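Peptidoglycan glycosyltransferase (Eggerthella lenta, PDB 4MNR) belongs to the penicillin-binding proteins and carries a transpeptidase domain of the beta-lactamase-like fold. Local coordinates at residues T212-N224 and Q288-G300. Sequence-based numbering, arbitrary orientation. Where two conformers were deposited one is given.
Sequences TMEIGNATVSNFN and QKSPWELAWAAAG
The indole of W292 is covered on one face by A218 CB, a CH-pi contact 3.5 Å from the centroid of the five-membered ring. The opposite face of W292 meets the edge of W296 at its CD1. W296 in turn takes V220 CG2 over a face, 4.1 Å from the centroid of its five-membered ring. Both indoles turn their N-H edge to one atom, T219 O. It accepts a hydrogen bond from W292 NE1 at 3.0 Å and lies in that indole's plane, but the donor stands 55° out of the carbonyl plane. T219 O accepts a second hydrogen bond from W296 NE1 at 3.1 Å, tilted only 16° from the carbonyl plane. With CG of W292 anti to its backbone N (chi1 179°), the indole extends to T219 O.

Deeper in, I215 CG2 packs 3.8 Å from A295 CB, and V220 CG2 touches the same methyl. At the type I' turn, G216 has positive phi and its CA rests against P291 CB. One water joins G216 O, S290 OG and W292 N, while S290 OG also caps the helix through E293 N.

The contact lays the hairpin of strands 212-215 and 218-221 on helix 291-298 within the transpeptidase domain. Two indole donors sharing one carbonyl probably help hold strand 218-221 in its position along the helix. The A218 and V220 methyls, and W296 on the far face of W292, probably restrict how the indoles can turn.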
ATOM      1  N   THR A 212      20.420 -21.222  -4.705  0.67 15.54           N
ATOM      2  CA  THR A 212      21.230 -20.324  -3.904  0.67 17.17           C
ATOM      3  C   THR A 212      22.402 -19.865  -4.746  0.67 16.48           C
ATOM      4  O   THR A 212      22.810 -20.532  -5.696  0.67 16.74           O
ATOM      5  CB  THR A 212      21.781 -21.012  -2.629  0.67 20.24           C
ATOM      6  OG1 THR A 212      22.698 -22.042  -3.003  0.67 21.52           O
ATOM      7  CG2 THR A 212      20.663 -21.630  -1.799  0.67 24.46           C
HETATM    8  N   MSE A 213      22.944 -18.713  -4.390  1.00 16.91           N
HETATM    9  CA  MSE A 213      24.204 -18.263  -4.960  1.00 20.11           C
HETATM   10  C   MSE A 213      24.881 -17.250  -4.065  1.00 17.61           C
HETATM   11  O   MSE A 213      24.230 -16.535  -3.299  1.00 20.01           O
HETATM   12  CB  MSE A 213      24.026 -17.695  -6.360  1.00 24.25           C
HETATM   13  CG  MSE A 213      23.418 -16.340  -6.378  1.00 23.25           C
HETATM   14 SE   MSE A 213      23.136 -15.812  -8.212  0.54 22.64          SE
HETATM   15  CE  MSE A 213      24.929 -15.365  -8.730  1.00 23.74           C
ATOM     16  N   GLU A 214      26.199 -17.202  -4.154  1.00 16.45           N
ATOM     17  CA  GLU A 214      26.939 -16.216  -3.394  1.00 17.65           C
ATOM     18  C   GLU A 214      27.010 -14.903  -4.163  1.00 19.12           C
ATOM     19  O   GLU A 214      27.432 -14.856  -5.323  1.00 17.58           O
ATOM     20  CB  GLU A 214      28.338 -16.721  -3.031  1.00 20.90           C
ATOM     21  CG  GLU A 214      29.180 -15.697  -2.285  1.00 25.59           C
ATOM     22  CD  GLU A 214      29.952 -14.808  -3.228  1.00 38.19           C
ATOM     23  OE1 GLU A 214      30.465 -15.342  -4.236  1.00 45.57           O
ATOM     24  OE2 GLU A 214      30.025 -13.585  -2.969  1.00 39.75           O
ATOM     25  N   ILE A 215      26.563 -13.835  -3.511  1.00 15.69           N
ATOM     26  CA  ILE A 215      26.736 -12.491  -4.042  1.00 14.57           C
ATOM     27  C   ILE A 215      27.269 -11.649  -2.896  1.00 17.29           C
ATOM     28  O   ILE A 215      26.688 -11.633  -1.815  1.00 17.20           O
ATOM     29  CB  ILE A 215      25.407 -11.882  -4.559  1.00 16.23           C
ATOM     30  CG1 ILE A 215      24.823 -12.727  -5.703  1.00 17.54           C
ATOM     31  CG2 ILE A 215      25.634 -10.436  -4.999  1.00 16.25           C
ATOM     32  CD1 ILE A 215      23.431 -12.251  -6.206  1.00 16.53           C
ATOM     33  N   GLY A 216      28.397 -10.986  -3.114  1.00 19.07           N
ATOM     34  CA  GLY A 216      29.007 -10.164  -2.078  1.00 20.06           C
ATOM     35  C   GLY A 216      29.337 -10.898  -0.784  1.00 22.21           C
ATOM     36  O   GLY A 216      29.120 -10.370   0.311  1.00 24.53           O
ATOM     37  N   ASN A 217      29.832 -12.126  -0.904  1.00 21.42           N
ATOM     38  CA  ASN A 217      30.324 -12.886   0.251  1.00 21.99           C
ATOM     39  C   ASN A 217      29.269 -13.382   1.242  1.00 21.02           C
ATOM     40  O   ASN A 217      29.602 -13.813   2.344  1.00 23.38           O
ATOM     41  CB  ASN A 217      31.422 -12.099   0.972  1.00 25.79           C
ATOM     42  CG  ASN A 217      32.429 -11.525   0.006  1.00 30.73           C
ATOM     43  OD1 ASN A 217      32.959 -12.245  -0.843  1.00 31.95           O
ATOM     44  ND2 ASN A 217      32.671 -10.220   0.098  1.00 28.88           N
ATOM     45  N   ALA A 218      27.998 -13.317   0.850  1.00 16.36           N
ATOM     46  CA  ALA A 218      26.968 -14.037   1.572  1.00 17.36           C
ATOM     47  C   ALA A 218      25.962 -14.538   0.528  1.00 20.50           C
ATOM     48  O   ALA A 218      26.163 -14.344  -0.659  1.00 21.87           O
ATOM     49  CB  ALA A 218      26.298 -13.144   2.602  1.00 21.60           C
ATOM     50  N   THR A 219      24.886 -15.162   0.982  1.00 19.19           N
ATOM     51  CA  THR A 219      23.993 -15.916   0.102  1.00 18.40           C
ATOM     52  C   THR A 219      22.718 -15.158  -0.301  1.00 16.79           C
ATOM     53  O   THR A 219      22.113 -14.461   0.510  1.00 17.29           O
ATOM     54  CB  THR A 219      23.599 -17.233   0.802  1.00 20.00           C
ATOM     55  OG1 THR A 219      24.784 -18.001   1.054  1.00 27.74           O
ATOM     56  CG2 THR A 219      22.659 -18.046  -0.047  1.00 24.66           C
ATOM     57  N   VAL A 220      22.324 -15.289  -1.566  1.00 12.87           N
ATOM     58  CA  VAL A 220      20.992 -14.895  -2.009  1.00 12.03           C
ATOM     59  C   VAL A 220      20.326 -16.200  -2.426  1.00 14.96           C
ATOM     60  O   VAL A 220      20.940 -17.021  -3.109  1.00 14.70           O
ATOM     61  CB  VAL A 220      21.037 -13.932  -3.215  1.00 13.59           C
ATOM     62  CG1 VAL A 220      19.625 -13.605  -3.704  1.00 14.52           C
ATOM     63  CG2 VAL A 220      21.781 -12.666  -2.850  1.00 14.63           C
ATOM     64  N   SER A 221      19.084 -16.406  -2.002  0.61 15.36           N
ATOM     65  CA  SER A 221      18.411 -17.674  -2.283  0.61 16.22           C
ATOM     66  C   SER A 221      17.010 -17.455  -2.824  0.61 15.93           C
ATOM     67  O   SER A 221      16.305 -16.540  -2.392  0.61 14.47           O
ATOM     68  CB  SER A 221      18.331 -18.548  -1.024  0.61 18.21           C
ATOM     69  OG  SER A 221      19.612 -18.912  -0.537  0.61 19.14           O
ATOM     70  N   ASN A 222      16.612 -18.295  -3.776  1.00 14.35           N
ATOM     71  CA  ASN A 222      15.231 -18.321  -4.229  1.00 15.46           C
ATOM     72  C   ASN A 222      14.368 -18.829  -3.098  1.00 16.23           C
ATOM     73  O   ASN A 222      14.862 -19.500  -2.179  1.00 16.86           O
ATOM     74  CB  ASN A 222      15.071 -19.253  -5.432  1.00 14.57           C
ATOM     75  CG  ASN A 222      15.441 -18.583  -6.749  1.00 14.39           C
ATOM     76  OD1 ASN A 222      15.520 -17.364  -6.834  1.00 16.44           O
ATOM     77  ND2 ASN A 222      15.668 -19.385  -7.778  1.00 12.76           N
ATOM     78  N   PHE A 223      13.080 -18.507  -3.145  0.57 16.25           N
ATOM     79  CA  PHE A 223      12.144 -19.036  -2.161  0.57 18.04           C
ATOM     80  C   PHE A 223      12.176 -20.559  -2.216  0.57 21.75           C
ATOM     81  O   PHE A 223      12.165 -21.146  -3.298  0.57 21.62           O
ATOM     82  CB  PHE A 223      10.732 -18.502  -2.413  0.57 19.84           C
ATOM     83  CG  PHE A 223      10.632 -17.005  -2.334  0.57 18.94           C
ATOM     84  CD1 PHE A 223      11.018 -16.337  -1.186  0.57 17.85           C
ATOM     85  CD2 PHE A 223      10.142 -16.269  -3.399  0.57 18.88           C
ATOM     86  CE1 PHE A 223      10.931 -14.954  -1.109  0.57 17.66           C
ATOM     87  CE2 PHE A 223      10.047 -14.892  -3.328  0.57 18.06           C
ATOM     88  CZ  PHE A 223      10.439 -14.233  -2.177  0.57 19.70           C
ATOM     89  N   ASN A 224      12.259 -21.185  -1.043  1.00 23.33           N
ATOM     90  CA  ASN A 224      12.424 -22.642  -0.927  1.00 27.58           C
ATOM     91  C   ASN A 224      13.675 -23.203  -1.615  1.00 27.81           C
ATOM     92  O   ASN A 224      13.750 -24.400  -1.894  1.00 25.94           O
ATOM     93  CB  ASN A 224      11.181 -23.392  -1.414  1.00 38.60           C
ATOM     94  CG  ASN A 224      10.088 -23.447  -0.370  1.00 48.79           C
ATOM     95  OD1 ASN A 224       9.376 -22.468  -0.151  1.00 51.37           O
ATOM     96  ND2 ASN A 224       9.942 -24.600   0.275  1.00 53.71           N
ATOM     97  N   GLN A 288      26.676   0.610  -2.530  1.00 21.20           N
ATOM     98  CA  GLN A 288      27.916   0.390  -3.273  1.00 26.74           C
ATOM     99  C   GLN A 288      28.891  -0.453  -2.466  1.00 28.49           C
ATOM    100  O   GLN A 288      29.642  -1.256  -3.021  1.00 33.08           O
ATOM    101  CB  GLN A 288      28.559   1.725  -3.652  1.00 33.41           C
ATOM    102  CG  GLN A 288      28.140   2.203  -5.026  1.00 44.42           C
ATOM    103  CD  GLN A 288      28.394   3.682  -5.238  1.00 50.48           C
ATOM    104  OE1 GLN A 288      27.684   4.338  -6.000  1.00 52.59           O
ATOM    105  NE2 GLN A 288      29.408   4.217  -4.561  1.00 52.43           N
ATOM    106  N   LYS A 289      28.856  -0.279  -1.152  1.00 25.32           N
ATOM    107  CA  LYS A 289      29.776  -0.970  -0.257  1.00 23.74           C
ATOM    108  C   LYS A 289      29.456  -2.450  -0.057  1.00 21.73           C
ATOM    109  O   LYS A 289      30.323  -3.222   0.358  1.00 21.15           O
ATOM    110  CB  LYS A 289      29.804  -0.275   1.102  1.00 27.64           C
ATOM    111  CG  LYS A 289      30.385   1.125   1.056  1.00 34.63           C
ATOM    112  CD  LYS A 289      30.255   1.815   2.405  1.00 40.69           C
ATOM    113  CE  LYS A 289      30.920   3.181   2.389  1.00 44.64           C
ATOM    114  NZ  LYS A 289      30.958   3.785   3.746  1.00 47.74           N
ATOM    115  N   SER A 290      28.217  -2.840  -0.329  1.00 18.19           N
ATOM    116  CA  SER A 290      27.797  -4.225  -0.120  1.00 18.48           C
ATOM    117  C   SER A 290      26.946  -4.740  -1.268  1.00 15.96           C
ATOM    118  O   SER A 290      25.738  -4.488  -1.296  1.00 14.80           O
ATOM    119  CB  SER A 290      27.003  -4.354   1.185  1.00 18.00           C
ATOM    120  OG  SER A 290      26.540  -5.685   1.371  1.00 19.64           O
ATOM    121  N   PRO A 291      27.566  -5.473  -2.213  1.00 15.31           N
ATOM    122  CA  PRO A 291      26.830  -6.131  -3.301  1.00 16.50           C
ATOM    123  C   PRO A 291      25.732  -7.036  -2.775  1.00 12.94           C
ATOM    124  O   PRO A 291      24.699  -7.184  -3.419  1.00 14.38           O
ATOM    125  CB  PRO A 291      27.909  -6.976  -3.989  1.00 16.37           C
ATOM    126  CG  PRO A 291      29.161  -6.217  -3.752  1.00 18.72           C
ATOM    127  CD  PRO A 291      29.024  -5.594  -2.385  1.00 17.75           C
ATOM    128  N   TRP A 292      25.963  -7.648  -1.621  1.00 13.46           N
ATOM    129  CA  TRP A 292      24.963  -8.512  -1.013  1.00 11.86           C
ATOM    130  C   TRP A 292      23.718  -7.705  -0.616  1.00 11.08           C
ATOM    131  O   TRP A 292      22.588  -8.116  -0.891  1.00 10.71           O
ATOM    132  CB  TRP A 292      25.573  -9.215   0.201  1.00 13.00           C
ATOM    133  CG  TRP A 292      24.629 -10.106   0.926  1.00 11.66           C
ATOM    134  CD1 TRP A 292      24.206 -11.339   0.540  1.00 12.16           C
ATOM    135  CD2 TRP A 292      24.007  -9.841   2.188  1.00 14.39           C
ATOM    136  NE1 TRP A 292      23.349 -11.863   1.484  1.00 14.35           N
ATOM    137  CE2 TRP A 292      23.217 -10.959   2.507  1.00 15.59           C
ATOM    138  CE3 TRP A 292      24.046  -8.764   3.082  1.00 17.68           C
ATOM    139  CZ2 TRP A 292      22.465 -11.031   3.676  1.00 20.94           C
ATOM    140  CZ3 TRP A 292      23.301  -8.836   4.240  1.00 19.85           C
ATOM    141  CH2 TRP A 292      22.519  -9.959   4.527  1.00 19.60           C
ATOM    142  N   GLU A 293      23.921  -6.555   0.029  1.00 11.38           N
ATOM    143  CA  GLU A 293      22.803  -5.689   0.382  1.00 12.11           C
ATOM    144  C   GLU A 293      22.090  -5.180  -0.875  1.00 12.17           C
ATOM    145  O   GLU A 293      20.860  -5.076  -0.909  1.00 11.89           O
ATOM    146  CB  GLU A 293      23.259  -4.510   1.261  1.00 12.78           C
ATOM    147  CG  GLU A 293      22.076  -3.716   1.829  1.00 13.38           C
ATOM    148  CD  GLU A 293      22.492  -2.506   2.678  1.00 18.18           C
ATOM    149  OE1 GLU A 293      23.670  -2.436   3.106  1.00 21.60           O
ATOM    150  OE2 GLU A 293      21.629  -1.623   2.919  1.00 17.84           O
ATOM    151  N   LEU A 294      22.873  -4.863  -1.905  1.00 10.83           N
ATOM    152  CA  LEU A 294      22.314  -4.364  -3.166  1.00 10.53           C
ATOM    153  C   LEU A 294      21.452  -5.425  -3.845  1.00  9.99           C
ATOM    154  O   LEU A 294      20.332  -5.155  -4.301  1.00  9.57           O
ATOM    155  CB  LEU A 294      23.454  -3.923  -4.093  1.00 11.00           C
ATOM    156  CG  LEU A 294      23.070  -3.594  -5.544  1.00 11.88           C
ATOM    157  CD1 LEU A 294      22.019  -2.487  -5.622  1.00 12.25           C
ATOM    158  CD2 LEU A 294      24.314  -3.181  -6.322  1.00 14.96           C
ATOM    159  N   ALA A 295      21.971  -6.643  -3.889  1.00 10.47           N
ATOM    160  CA  ALA A 295      21.252  -7.750  -4.507  1.00  9.68           C
ATOM    161  C   ALA A 295      19.924  -8.007  -3.800  1.00  9.25           C
ATOM    162  O   ALA A 295      18.885  -8.141  -4.443  1.00 10.41           O
ATOM    163  CB  ALA A 295      22.115  -9.007  -4.484  1.00 12.42           C
ATOM    164  N   TRP A 296      19.954  -8.065  -2.471  1.00 10.54           N
ATOM    165  CA  TRP A 296      18.716  -8.274  -1.728  1.00  9.13           C
ATOM    166  C   TRP A 296      17.737  -7.103  -1.838  1.00  8.77           C
ATOM    167  O   TRP A 296      16.526  -7.305  -1.892  1.00 10.40           O
ATOM    168  CB  TRP A 296      19.022  -8.582  -0.260  1.00  9.78           C
ATOM    169  CG  TRP A 296      19.254 -10.052  -0.006  1.00 11.91           C
ATOM    170  CD1 TRP A 296      20.394 -10.641   0.456  1.00 12.14           C
ATOM    171  CD2 TRP A 296      18.309 -11.108  -0.201  1.00 11.62           C
ATOM    172  NE1 TRP A 296      20.215 -12.002   0.574  1.00 13.44           N
ATOM    173  CE2 TRP A 296      18.944 -12.312   0.168  1.00 13.83           C
ATOM    174  CE3 TRP A 296      16.991 -11.154  -0.661  1.00 12.08           C
ATOM    175  CZ2 TRP A 296      18.299 -13.545   0.098  1.00 16.11           C
ATOM    176  CZ3 TRP A 296      16.352 -12.384  -0.733  1.00 13.86           C
ATOM    177  CH2 TRP A 296      17.010 -13.559  -0.356  1.00 14.81           C
ATOM    178  N   ALA A 297      18.251  -5.880  -1.874  1.00  9.00           N
ATOM    179  CA  ALA A 297      17.365  -4.725  -2.035  1.00  8.80           C
ATOM    180  C   ALA A 297      16.615  -4.813  -3.358  1.00  9.43           C
ATOM    181  O   ALA A 297      15.426  -4.476  -3.439  1.00  9.35           O
ATOM    182  CB  ALA A 297      18.155  -3.415  -1.960  1.00  9.89           C
ATOM    183  N   ALA A 298      17.305  -5.270  -4.400  1.00 11.33           N
ATOM    184  CA  ALA A 298      16.664  -5.407  -5.711  1.00 12.73           C
ATOM    185  C   ALA A 298      15.536  -6.421  -5.656  1.00 11.82           C
ATOM    186  O   ALA A 298      14.574  -6.343  -6.432  1.00 10.35           O
ATOM    187  CB  ALA A 298      17.683  -5.797  -6.778  1.00 13.38           C
ATOM    188  N   ALA A 299      15.640  -7.366  -4.728  1.00 10.67           N
ATOM    189  CA  ALA A 299      14.603  -8.375  -4.548  1.00 11.22           C
ATOM    190  C   ALA A 299      13.602  -7.980  -3.473  1.00 15.74           C
ATOM    191  O   ALA A 299      12.733  -8.775  -3.097  1.00 19.33           O
ATOM    192  CB  ALA A 299      15.225  -9.712  -4.198  1.00 12.55           C
ATOM    193  N   GLY A 300      13.720  -6.765  -2.961  1.00 12.18           N
ATOM    194  CA  GLY A 300      12.739  -6.272  -2.013  1.00 10.21           C
ATOM    195  C   GLY A 300      12.997  -6.530  -0.535  1.00 12.97           C
ATOM    196  O   GLY A 300      12.119  -6.265   0.291  1.00 13.40           O
TER
HETATM  197  O   HOH W   1      28.543  -7.686   0.305  1.00 17.21           O